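Side-chain contacts in peroxidase (Cellulomonas bogoriensis 69B4 = DSM 16987, PDB 6QZO), which belongs to the DyP-type family of heme peroxidases and probably uses hydrogen peroxide to oxidise its substrates at a bound heme b: residues I40-P45 and A98-V103; V73-L78 and G368-G373; D87-L92 and A158-T163; V147-D150 and T154-H157; G190-M193 and Q199-G202. All coordinates share one frame; numbering follows the deposited sequence.

Contact 1: residues I40-P45 and A98-V103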
# COMPACT_ATOMS: atom_id res chain seq x y z
N ILE A 40 0.66 11.28 -17.13
CA ILE A 40 1.39 12.56 -16.92
C ILE A 40 0.36 13.67 -16.68
O ILE A 40 0.35 14.20 -15.54
CB ILE A 40 2.34 12.84 -18.09
CG1 ILE A 40 3.34 11.69 -18.25
CG2 ILE A 40 3.06 14.16 -17.90
CD1 ILE A 40 4.03 11.66 -19.61
N VAL A 41 -0.47 13.98 -17.68
CA VAL A 41 -1.56 15.00 -17.52
C VAL A 41 -2.86 14.29 -17.14
O VAL A 41 -3.80 14.98 -16.71
CB VAL A 41 -1.70 15.88 -18.77
CG1 VAL A 41 -3.00 16.66 -18.85
CG2 VAL A 41 -0.51 16.83 -18.83
N THR A 42 -2.91 12.97 -17.27
CA THR A 42 -4.02 12.14 -16.75
C THR A 42 -4.25 12.52 -15.28
O THR A 42 -3.29 12.49 -14.50
CB THR A 42 -3.71 10.64 -16.86
OG1 THR A 42 -3.22 10.42 -18.19
CG2 THR A 42 -4.91 9.77 -16.56
N PRO A 43 -5.49 12.86 -14.87
CA PRO A 43 -5.78 13.17 -13.47
C PRO A 43 -5.21 12.05 -12.60
O PRO A 43 -5.40 10.86 -12.91
CB PRO A 43 -7.32 13.25 -13.40
CG PRO A 43 -7.76 13.55 -14.82
CD PRO A 43 -6.70 12.92 -15.71
N PRO A 44 -4.41 12.36 -11.56
CA PRO A 44 -3.76 11.30 -10.77
C PRO A 44 -4.77 10.41 -10.05
O PRO A 44 -5.64 10.88 -9.33
CB PRO A 44 -2.86 12.09 -9.80
CG PRO A 44 -2.64 13.41 -10.49
CD PRO A 44 -3.94 13.70 -11.19
N PRO A 45 -4.70 9.08 -10.26
CA PRO A 45 -5.54 8.13 -9.53
C PRO A 45 -4.91 7.79 -8.17
O PRO A 45 -3.85 8.29 -7.87
CB PRO A 45 -5.53 6.93 -10.49
CG PRO A 45 -4.12 6.93 -11.01
CD PRO A 45 -3.80 8.39 -11.21
N ALA A 98 -8.62 2.60 -14.34
CA ALA A 98 -7.88 3.77 -14.86
C ALA A 98 -6.37 3.50 -14.95
O ALA A 98 -5.60 4.46 -14.87
CB ALA A 98 -8.18 4.97 -13.99
N LEU A 99 -5.96 2.24 -15.14
CA LEU A 99 -4.52 1.87 -15.20
C LEU A 99 -3.83 2.72 -16.26
O LEU A 99 -4.37 2.81 -17.38
CB LEU A 99 -4.37 0.39 -15.55
CG LEU A 99 -2.93 -0.12 -15.61
CD1 LEU A 99 -2.23 0.06 -14.28
CD2 LEU A 99 -2.90 -1.60 -16.02
N THR A 100 -2.68 3.31 -15.90
CA THR A 100 -1.68 3.89 -16.83
C THR A 100 -0.30 3.30 -16.52
O THR A 100 -0.05 2.96 -15.34
CB THR A 100 -1.59 5.42 -16.74
OG1 THR A 100 -1.19 5.81 -15.43
CG2 THR A 100 -2.89 6.10 -17.10
N VAL A 101 0.52 3.15 -17.56
CA VAL A 101 1.97 2.83 -17.46
C VAL A 101 2.68 3.92 -18.23
O VAL A 101 2.29 4.13 -19.41
CB VAL A 101 2.31 1.44 -18.03
CG1 VAL A 101 3.79 1.09 -17.89
CG2 VAL A 101 1.45 0.37 -17.38
N THR A 102 3.60 4.64 -17.60
CA THR A 102 4.45 5.68 -18.23
C THR A 102 5.88 5.15 -18.23
O THR A 102 6.35 4.75 -17.13
CB THR A 102 4.32 7.01 -17.47
OG1 THR A 102 2.93 7.31 -17.26
CG2 THR A 102 5.01 8.15 -18.18
N VAL A 103 6.51 5.10 -19.41
CA VAL A 103 7.88 4.55 -19.59
C VAL A 103 8.86 5.72 -19.68
O VAL A 103 8.64 6.63 -20.50
CB VAL A 103 7.98 3.68 -20.86
CG1 VAL A 103 9.33 2.99 -20.97
CG2 VAL A 103 6.86 2.66 -20.91
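I40 and T102 make the tighter of two methyl contacts: T102 CG2 sits 3.9 Å from both CG1 and CD1 of I40, meeting the end of the isoleucine chain, and the two side chains cross at about a right angle. The threonine methyl is there because CG2 is anti to the backbone N, while OG1 (chi1 -49°) stays beside that N. Two residues along, T42 and T100 touch methyl to methyl, CG2 to CG2 at 4.2 Å. P45 and A98 only approach each other, CB to CB at 4.8 Å. T100 and T102 are two apart on edge strand 100-105 of the N-terminal ferredoxin-like sheet, so both face the loop 40-45, whereas L99, V101 and V103 point to the other face, where L99 packs on L78 and V101 and V103 on I75 of helix 61-78. Polar ends are paired outside these methyl contacts. T102 OG1 is hydrogen-bonded to A38 O and T42 OG1 to G39 N, both just ahead of the loop. Toward the C-terminal half, I40 packs on L306, T42 O bonds to R308 NH2 and P45 O to Y310 OH.

Contact 2: residues V73-L78 and G368-G373; sequences VDIERL and GGWSAG
W370 meets E76 and I75 where the loop after the last strand of the C-terminal ferredoxin-like half reaches helix 61-78 of the N-terminal half, so a single indole spans the two halves of the fold. Its side chain leaves the loop with CG set between the backbone N and the carbonyl carbon (chi1 80°), and from CB onward the ring extends toward the helix. Along the pyrrole edge CD1 comes first, 3.7 Å from E76 OE2. NE1 follows with the one hydrogen bond of the contact, donated to E76 OE2 over 2.9 Å and fairly straight at 162°. The oxygen lies close to the ring plane and takes the N-H on its anti side; carboxylate and indole are nearly coplanar, only 13° apart, with the carboxyl carbon at the ring edge. The glutamate reaches this position through a chain extended beyond CG. OE2 also accepts from H33 NE2, so two donors grip one oxygen, and the H33 ring packs edge-to-face with the indole. Backbone bonds from G369 to E35 and from W370 to G34 tie the loop to the same N-terminal segment. A phenylalanine here would probably leave E76 OE2 with H33 but without its second donor, and open a gap beside I75. At the far, six-membered end of the indole, CH2 touches the branch methyl CG2 of I75 at 4.0 Å, again from the ring edge.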
# COMPACT_ATOMS: atom_id res chain seq x y z
N VAL A 73 2.78 -4.18 -25.95
CA VAL A 73 1.66 -5.17 -26.00
C VAL A 73 0.97 -5.20 -24.63
O VAL A 73 -0.27 -5.02 -24.59
CB VAL A 73 2.16 -6.56 -26.41
CG1 VAL A 73 1.04 -7.58 -26.36
CG2 VAL A 73 2.78 -6.53 -27.81
N ASP A 74 1.74 -5.39 -23.55
CA ASP A 74 1.22 -5.56 -22.17
C ASP A 74 0.50 -4.27 -21.73
O ASP A 74 -0.57 -4.38 -21.13
CB ASP A 74 2.33 -5.94 -21.19
CG ASP A 74 2.76 -7.40 -21.29
OD1 ASP A 74 2.00 -8.18 -21.90
OD2 ASP A 74 3.85 -7.74 -20.77
N ILE A 75 1.06 -3.11 -22.04
CA ILE A 75 0.42 -1.80 -21.70
C ILE A 75 -0.92 -1.70 -22.44
O ILE A 75 -1.92 -1.33 -21.81
CB ILE A 75 1.35 -0.62 -22.02
CG1 ILE A 75 2.61 -0.64 -21.16
CG2 ILE A 75 0.60 0.70 -21.86
CD1 ILE A 75 3.67 0.33 -21.64
N GLU A 76 -0.94 -2.01 -23.73
CA GLU A 76 -2.16 -1.84 -24.57
C GLU A 76 -3.25 -2.77 -24.04
O GLU A 76 -4.44 -2.38 -24.07
CB GLU A 76 -1.85 -2.09 -26.05
CG GLU A 76 -1.06 -0.97 -26.71
CD GLU A 76 -0.76 -1.14 -28.19
OE1 GLU A 76 -1.15 -2.15 -28.76
OE2 GLU A 76 -0.25 -0.19 -28.79
N ARG A 77 -2.87 -3.96 -23.58
CA ARG A 77 -3.81 -4.99 -23.04
C ARG A 77 -4.26 -4.64 -21.63
O ARG A 77 -5.48 -4.54 -21.41
CB ARG A 77 -3.14 -6.36 -23.05
CG ARG A 77 -3.26 -7.08 -24.38
CD ARG A 77 -2.15 -8.05 -24.66
NE ARG A 77 -2.43 -8.67 -25.94
CZ ARG A 77 -3.35 -9.62 -26.12
NH1 ARG A 77 -4.04 -10.09 -25.11
NH2 ARG A 77 -3.54 -10.11 -27.33
N LEU A 78 -3.33 -4.51 -20.68
CA LEU A 78 -3.66 -4.34 -19.24
C LEU A 78 -4.54 -3.09 -19.06
O LEU A 78 -5.55 -3.18 -18.35
CB LEU A 78 -2.38 -4.27 -18.40
CG LEU A 78 -1.56 -5.56 -18.34
CD1 LEU A 78 -0.17 -5.30 -17.76
CD2 LEU A 78 -2.26 -6.63 -17.51
N GLY A 368 7.60 10.37 -26.35
CA GLY A 368 6.26 10.82 -26.74
C GLY A 368 5.33 9.63 -26.76
O GLY A 368 5.80 8.52 -26.49
N GLY A 369 4.06 9.86 -27.06
CA GLY A 369 3.05 8.80 -27.19
C GLY A 369 3.22 8.03 -28.49
O GLY A 369 4.22 8.27 -29.22
N TRP A 370 2.27 7.13 -28.75
CA TRP A 370 2.27 6.23 -29.92
C TRP A 370 0.82 5.86 -30.24
O TRP A 370 -0.06 6.10 -29.38
CB TRP A 370 3.16 5.00 -29.66
CG TRP A 370 2.55 3.92 -28.83
CD1 TRP A 370 1.96 2.77 -29.30
CD2 TRP A 370 2.55 3.81 -27.40
NE1 TRP A 370 1.54 1.99 -28.25
CE2 TRP A 370 1.90 2.59 -27.07
CE3 TRP A 370 3.00 4.63 -26.35
CZ2 TRP A 370 1.69 2.19 -25.75
CZ3 TRP A 370 2.80 4.23 -25.05
CH2 TRP A 370 2.14 3.03 -24.76
N SER A 371 0.61 5.35 -31.46
CA SER A 371 -0.70 4.94 -32.03
C SER A 371 -0.70 3.44 -32.28
O SER A 371 0.40 2.85 -32.31
CB SER A 371 -0.99 5.68 -33.30
OG SER A 371 -1.12 7.06 -33.04
N ALA A 372 -1.88 2.87 -32.48
CA ALA A 372 -2.08 1.44 -32.79
C ALA A 372 -1.03 1.02 -33.83
O ALA A 372 -1.01 1.66 -34.89
CB ALA A 372 -3.49 1.23 -33.29
N GLY A 373 -0.18 0.04 -33.52
CA GLY A 373 0.82 -0.51 -34.45
C GLY A 373 2.22 0.06 -34.26
O GLY A 373 3.15 -0.46 -34.87

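Contact 3: residues D87-L92 and A158-T163; sequences DSEPEL and AVRVLT
A carboxylate lies against a valine methyl: V161 CG2 is 3.7 Å from both CG and OD2 of D87, with OD1 and CB of the aspartate scarcely farther off, so the methyl rests over the face of the carboxylate, a little nearer OD2 than OD1. The valine belongs to helix 152-165 of the N-terminal ferredoxin-like half, and the aspartate to the loop that leads from helix 61-78 toward strand 100-105. D87 has CG anti to its own N (chi1 -168°), and V161 directs CG2 to it while CG1 packs toward D74 and L78. The polar work of D87 is done elsewhere: OD2 accepts from H157 NE2, one helical turn before V161, and from G84 N. OD1 fits an Asx turn with the backbone N of E89, although its position is less certain.

E89 brushes the helix more loosely, OE1 lying 4.4 Å from R160 CG alongside the arginine's aliphatic stem. The opposite charges are near but not in contact, with OE1 4.9 Å from R160 NE. Instead, both turn to the second subunit: E89 OE2 forms a salt bridge with R251 of that chain, R160 NH2 forms salt bridges with its D241 and D244, and R160 NH1 is hydrogen-bonded to its S322 OG. This face of the contact is thus part of the dimer interface. S88 OG donates to E89 OE2 at 2.6 Å, from above the carboxylate plane. Further along the helix, T163 OG1 donates to V159 O at 2.6 Å, reaching it from the face opposite to that used by T163 N.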
# COMPACT_ATOMS: atom_id res chain seq x y z
N ASP A 87 0.98 -13.51 -19.00
CA ASP A 87 -0.07 -13.27 -17.97
C ASP A 87 -0.84 -14.58 -17.71
O ASP A 87 -1.73 -14.94 -18.48
CB ASP A 87 -0.97 -12.10 -18.36
CG ASP A 87 -1.89 -11.62 -17.24
OD1 ASP A 87 -2.06 -12.36 -16.24
OD2 ASP A 87 -2.48 -10.53 -17.40
N SER A 88 -0.46 -15.23 -16.62
CA SER A 88 -0.99 -16.52 -16.12
C SER A 88 -2.13 -16.28 -15.11
O SER A 88 -2.72 -17.29 -14.67
CB SER A 88 0.15 -17.32 -15.52
OG SER A 88 1.07 -16.47 -14.82
N GLU A 89 -2.45 -15.02 -14.76
CA GLU A 89 -3.55 -14.66 -13.82
C GLU A 89 -4.50 -13.67 -14.50
O GLU A 89 -4.66 -12.54 -14.07
CB GLU A 89 -3.01 -14.10 -12.51
CG GLU A 89 -2.14 -15.09 -11.74
CD GLU A 89 -0.68 -15.06 -12.14
OE1 GLU A 89 -0.05 -13.97 -12.07
OE2 GLU A 89 -0.17 -16.12 -12.54
N PRO A 90 -5.15 -14.09 -15.62
CA PRO A 90 -5.96 -13.17 -16.42
C PRO A 90 -7.09 -12.47 -15.65
O PRO A 90 -7.37 -11.32 -15.96
CB PRO A 90 -6.53 -14.07 -17.53
CG PRO A 90 -6.34 -15.50 -17.04
CD PRO A 90 -5.11 -15.46 -16.17
N GLU A 91 -7.72 -13.15 -14.69
CA GLU A 91 -8.84 -12.60 -13.90
C GLU A 91 -8.39 -11.38 -13.08
O GLU A 91 -9.25 -10.51 -12.78
CB GLU A 91 -9.44 -13.67 -12.98
CG GLU A 91 -10.25 -14.70 -13.74
CD GLU A 91 -9.48 -15.84 -14.38
OE1 GLU A 91 -8.26 -16.00 -14.07
OE2 GLU A 91 -10.09 -16.54 -15.20
N LEU A 92 -7.09 -11.30 -12.76
CA LEU A 92 -6.52 -10.15 -12.01
C LEU A 92 -6.37 -8.94 -12.94
O LEU A 92 -6.00 -7.88 -12.43
CB LEU A 92 -5.17 -10.54 -11.42
CG LEU A 92 -5.18 -11.55 -10.28
CD1 LEU A 92 -3.78 -11.72 -9.70
CD2 LEU A 92 -6.13 -11.13 -9.17
N ALA A 158 -0.45 -5.68 -12.78
CA ALA A 158 0.27 -4.97 -13.85
C ALA A 158 1.78 -5.05 -13.60
O ALA A 158 2.52 -5.43 -14.53
CB ALA A 158 -0.19 -3.54 -13.90
N VAL A 159 2.20 -4.71 -12.39
CA VAL A 159 3.64 -4.71 -11.98
C VAL A 159 4.20 -6.13 -12.17
O VAL A 159 5.33 -6.26 -12.69
CB VAL A 159 3.80 -4.20 -10.54
CG1 VAL A 159 5.15 -4.56 -9.93
CG2 VAL A 159 3.54 -2.70 -10.44
N ARG A 160 3.47 -7.15 -11.74
CA ARG A 160 3.92 -8.57 -11.85
C ARG A 160 4.11 -8.90 -13.34
O ARG A 160 5.15 -9.49 -13.70
CB ARG A 160 2.90 -9.49 -11.16
CG ARG A 160 3.13 -10.99 -11.36
CD ARG A 160 4.33 -11.51 -10.61
NE ARG A 160 4.59 -12.93 -10.80
CZ ARG A 160 5.72 -13.54 -10.46
NH1 ARG A 160 6.70 -12.86 -9.88
NH2 ARG A 160 5.91 -14.82 -10.72
N VAL A 161 3.15 -8.54 -14.20
CA VAL A 161 3.19 -8.88 -15.65
C VAL A 161 4.37 -8.16 -16.30
O VAL A 161 5.15 -8.83 -17.00
CB VAL A 161 1.85 -8.56 -16.34
CG1 VAL A 161 1.97 -8.60 -17.85
CG2 VAL A 161 0.75 -9.51 -15.86
N LEU A 162 4.50 -6.85 -16.09
CA LEU A 162 5.55 -6.04 -16.75
C LEU A 162 6.93 -6.51 -16.29
O LEU A 162 7.85 -6.57 -17.14
CB LEU A 162 5.33 -4.56 -16.44
CG LEU A 162 4.04 -3.98 -17.01
CD1 LEU A 162 3.69 -2.65 -16.35
CD2 LEU A 162 4.12 -3.82 -18.52
N THR A 163 7.07 -6.85 -15.01
CA THR A 163 8.35 -7.29 -14.40
C THR A 163 8.76 -8.63 -15.02
O THR A 163 9.93 -8.75 -15.45
CB THR A 163 8.24 -7.37 -12.87
OG1 THR A 163 7.87 -6.08 -12.40
CG2 THR A 163 9.52 -7.80 -12.20

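Contact 4: residues V147-D150 and T154-H157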
# COMPACT_ATOMS: atom_id res chain seq x y z
N VAL A 147 3.61 3.07 -12.81
CA VAL A 147 2.33 2.29 -12.90
C VAL A 147 1.35 2.91 -11.90
O VAL A 147 1.66 2.92 -10.66
CB VAL A 147 2.55 0.80 -12.62
CG1 VAL A 147 1.33 -0.04 -13.00
CG2 VAL A 147 3.78 0.29 -13.35
N CYS A 148 0.24 3.43 -12.44
CA CYS A 148 -0.80 4.16 -11.67
C CYS A 148 -2.16 3.51 -11.89
O CYS A 148 -2.44 3.18 -13.06
CB CYS A 148 -0.89 5.60 -12.13
SG CYS A 148 0.55 6.57 -11.64
N ALA A 149 -2.96 3.38 -10.83
CA ALA A 149 -4.33 2.83 -10.89
C ALA A 149 -5.13 3.20 -9.64
O ALA A 149 -4.53 3.56 -8.61
CB ALA A 149 -4.29 1.33 -11.08
N ASP A 150 -6.45 3.10 -9.75
CA ASP A 150 -7.41 3.37 -8.65
C ASP A 150 -7.67 2.08 -7.85
O ASP A 150 -8.59 2.10 -7.03
CB ASP A 150 -8.72 3.93 -9.19
CG ASP A 150 -8.71 5.43 -9.35
OD1 ASP A 150 -7.96 6.09 -8.59
OD2 ASP A 150 -9.45 5.93 -10.22
N THR A 154 -5.18 -4.50 -9.18
CA THR A 154 -4.90 -4.13 -10.60
C THR A 154 -3.43 -3.72 -10.74
O THR A 154 -2.77 -4.16 -11.71
CB THR A 154 -5.82 -2.99 -11.07
OG1 THR A 154 -7.19 -3.36 -10.88
CG2 THR A 154 -5.59 -2.64 -12.52
N LEU A 155 -2.95 -2.92 -9.80
CA LEU A 155 -1.57 -2.36 -9.82
C LEU A 155 -0.57 -3.50 -9.58
O LEU A 155 0.43 -3.60 -10.34
CB LEU A 155 -1.47 -1.28 -8.75
CG LEU A 155 -0.18 -0.46 -8.75
CD1 LEU A 155 -0.07 0.27 -10.04
CD2 LEU A 155 -0.15 0.52 -7.59
N ALA A 156 -0.83 -4.32 -8.56
CA ALA A 156 0.02 -5.48 -8.19
C ALA A 156 0.14 -6.39 -9.41
O ALA A 156 1.25 -6.84 -9.73
CB ALA A 156 -0.57 -6.21 -7.02
N HIS A 157 -0.97 -6.66 -10.09
CA HIS A 157 -0.99 -7.54 -11.28
C HIS A 157 -0.16 -6.93 -12.40
O HIS A 157 0.74 -7.63 -12.90
CB HIS A 157 -2.40 -7.79 -11.79
CG HIS A 157 -2.40 -8.78 -12.89
ND1 HIS A 157 -1.86 -10.03 -12.73
CD2 HIS A 157 -2.82 -8.70 -14.16
CE1 HIS A 157 -1.98 -10.69 -13.87
NE2 HIS A 157 -2.56 -9.90 -14.76
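The V147-C148 peptide is the flat group that L155 touches, and the leucine's CD1 sits over one face at its oxygen end, 3.2 Å from V147 O and 4.0 Å from C148 N; no aromatic ring takes part. The same methyl presses on the valine side chain, with L155 CD1 only 3.3 Å from V147 CG1, a tight fit. It reaches both because L155 CG is anti to the backbone N (chi1 -172°), which carries the branch across to the strand. A149, two residues on from V147 and on the same side of the strand, shares the methyl at 4.5 Å from its CB to L155 CD1. A149 CB also approaches T154 CG2 at 4.4 Å. T154 OG1 takes no part in this, being hydrogen-bonded to V95 O. The pairing starts the beta-alpha-beta crossover in which strand 143-149 turns within a few residues into helix 152-165, and the helix leads on to strand 170-179. Strand 47-55 runs between those two strands, and its F47 also packs on L155; strand 100-105 flanks 143-149 on its other edge, and H157, one turn on from T154, packs on L92 and A93 of the loop before strand 100-105.

Contact 5: residues G190-M193 and Q199-G202; sequences GTSM and QVEG. With HEM (protoporphyrin IX containing Fe), chain I.
The heme pocket is walled here by Q199-G202, which is hydrogen-bonded to the M193 carbonyl and probably corresponds to the last four residues of the family's GXXDG motif, with glutamate in place of the usual aspartate. E201 N donates to M193 O over 2.8 Å at 163°, and V200 CA adds a CH...O contact to the same oxygen at 3.3 Å. The M193 and E201 side chains run side by side in one direction, M193 CE 3.9 Å from E201 CG. From there the glutamate bends at chi2 (95°), bringing OE1 to 3.2 Å from the heme meso carbon CHB, while OE2 is held in a salt bridge by R307. G202 N hydrogen-bonds the propionate oxygen O1A of the heme at 2.9 Å; R307 and A204 N also bond the heme. The ring's methyl groups meet Q199 and V200, with Q199 OE1, hydrogen-bonded to N195 ND2, 3.5 Å from heme CMB. Farther from the heme, T191 CB rests 4.1 Å from V200 CG1. Both segments lie in the long loop between strands 170-179 and 229-238, over the C-terminal sheet: M193 packs on N311 and E201 on A309 of strand 306-314, and E201 also on L326 and F328 of strand 323-332.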
# COMPACT_ATOMS: atom_id res chain seq x y z
N GLY A 190 -12.93 19.58 -0.37
CA GLY A 190 -12.60 19.43 -1.80
C GLY A 190 -11.21 19.93 -2.16
O GLY A 190 -11.03 20.39 -3.31
N THR A 191 -10.23 19.82 -1.25
CA THR A 191 -8.82 20.26 -1.46
C THR A 191 -8.11 19.24 -2.37
O THR A 191 -8.68 18.15 -2.60
CB THR A 191 -8.08 20.52 -0.14
OG1 THR A 191 -7.98 19.30 0.61
CG2 THR A 191 -8.73 21.60 0.71
N SER A 192 -6.91 19.58 -2.87
CA SER A 192 -6.23 18.91 -4.02
C SER A 192 -5.64 17.54 -3.61
O SER A 192 -6.04 16.52 -4.22
CB SER A 192 -5.17 19.79 -4.63
OG SER A 192 -4.00 19.78 -3.84
N MET A 193 -4.74 17.53 -2.63
CA MET A 193 -4.15 16.31 -2.01
C MET A 193 -3.63 16.69 -0.63
O MET A 193 -3.10 17.82 -0.47
CB MET A 193 -2.98 15.76 -2.84
CG MET A 193 -2.41 14.45 -2.32
SD MET A 193 -0.71 14.12 -2.89
CE MET A 193 0.21 14.56 -1.40
N GLN A 199 -0.52 18.57 5.23
CA GLN A 199 -0.59 19.80 4.39
C GLN A 199 -1.40 19.52 3.12
O GLN A 199 -1.47 18.36 2.70
CB GLN A 199 0.81 20.27 4.00
CG GLN A 199 1.68 20.62 5.19
CD GLN A 199 3.15 20.46 4.90
OE1 GLN A 199 3.56 19.76 3.96
NE2 GLN A 199 3.97 21.09 5.72
N VAL A 200 -1.95 20.58 2.53
CA VAL A 200 -2.53 20.58 1.15
C VAL A 200 -1.35 20.73 0.19
O VAL A 200 -0.54 21.65 0.42
CB VAL A 200 -3.56 21.71 0.97
CG1 VAL A 200 -4.19 21.71 -0.41
CG2 VAL A 200 -4.65 21.63 2.03
N GLU A 201 -1.25 19.84 -0.80
CA GLU A 201 -0.16 19.79 -1.81
C GLU A 201 -0.83 19.82 -3.20
O GLU A 201 -1.81 19.05 -3.39
CB GLU A 201 0.72 18.55 -1.55
CG GLU A 201 1.50 18.03 -2.75
CD GLU A 201 2.94 18.49 -2.91
OE1 GLU A 201 3.59 18.75 -1.88
OE2 GLU A 201 3.42 18.54 -4.09
N GLY A 202 -0.36 20.70 -4.10
CA GLY A 202 -0.72 20.68 -5.53
C GLY A 202 -1.44 21.92 -5.99
O GLY A 202 -1.81 21.99 -7.18
CHA HEM I . 4.44 23.94 -3.01
CHB HEM I . 5.04 20.54 0.34
CHC HEM I . 9.28 19.35 -1.65
CHD HEM I . 8.49 22.47 -5.23
C1A HEM I . 4.27 23.14 -1.92
C2A HEM I . 3.21 23.28 -0.97
C3A HEM I . 3.39 22.33 -0.02
C4A HEM I . 4.53 21.58 -0.40
CMA HEM I . 2.54 22.08 1.21
CAA HEM I . 2.12 24.34 -0.97
CBA HEM I . 0.87 23.93 -1.75
CGA HEM I . 1.16 23.95 -3.21
O1A HEM I . 1.54 22.87 -3.74
O2A HEM I . 1.04 25.02 -3.87
C1B HEM I . 6.27 19.94 0.07
C2B HEM I . 6.79 18.90 0.89
C3B HEM I . 8.00 18.56 0.34
C4B HEM I . 8.17 19.43 -0.83
CMB HEM I . 6.12 18.30 2.11
CAB HEM I . 8.96 17.50 0.71
CBB HEM I . 8.68 16.51 1.56
C1C HEM I . 9.45 20.08 -2.80
C2C HEM I . 10.56 19.98 -3.64
C3C HEM I . 10.38 20.86 -4.68
C4C HEM I . 9.10 21.51 -4.46
CMC HEM I . 11.77 19.10 -3.49
CAC HEM I . 11.46 20.90 -5.70
CBC HEM I . 11.48 21.66 -6.76
C1D HEM I . 7.29 23.13 -4.89
C2D HEM I . 6.70 24.18 -5.74
C3D HEM I . 5.59 24.61 -5.11
C4D HEM I . 5.51 23.79 -3.88
CMD HEM I . 7.20 24.77 -7.05
CAD HEM I . 4.62 25.70 -5.59
CBD HEM I . 5.06 27.08 -5.07
CGD HEM I . 4.21 28.26 -5.53
O1D HEM I . 4.37 28.76 -6.67
O2D HEM I . 3.35 28.79 -4.77
NA HEM I . 5.06 22.09 -1.55
NB HEM I . 7.11 20.22 -0.93
NC HEM I . 8.57 21.01 -3.29
ND HEM I . 6.54 22.95 -3.80
FE HEM I . 6.81 21.70 -2.40

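In the fold
Contacts 1 to 4 gather around the N-terminal sheet and helices 61-78 and 152-165, while contact 5 stands apart at the heme in the C-terminal half. Contacts 1 and 4 have centres 10 Å apart and share neighbouring strands, T100 N lying 2.9 Å from C148 O. Contacts 3 and 4 are also 10 Å apart, on one helix, and both reach the second subunit. Helix 61-78 links contact 2 to its neighbours: I75 CG1 packs 3.8 Å from V101 CB of contact 1, and L78 CD1 3.9 Å from V161 CG1 of contact 3. Contact 1 comes nearest to contact 5, about 8 Å between closest atoms; contact 2 is about 23 Å away by the same measure.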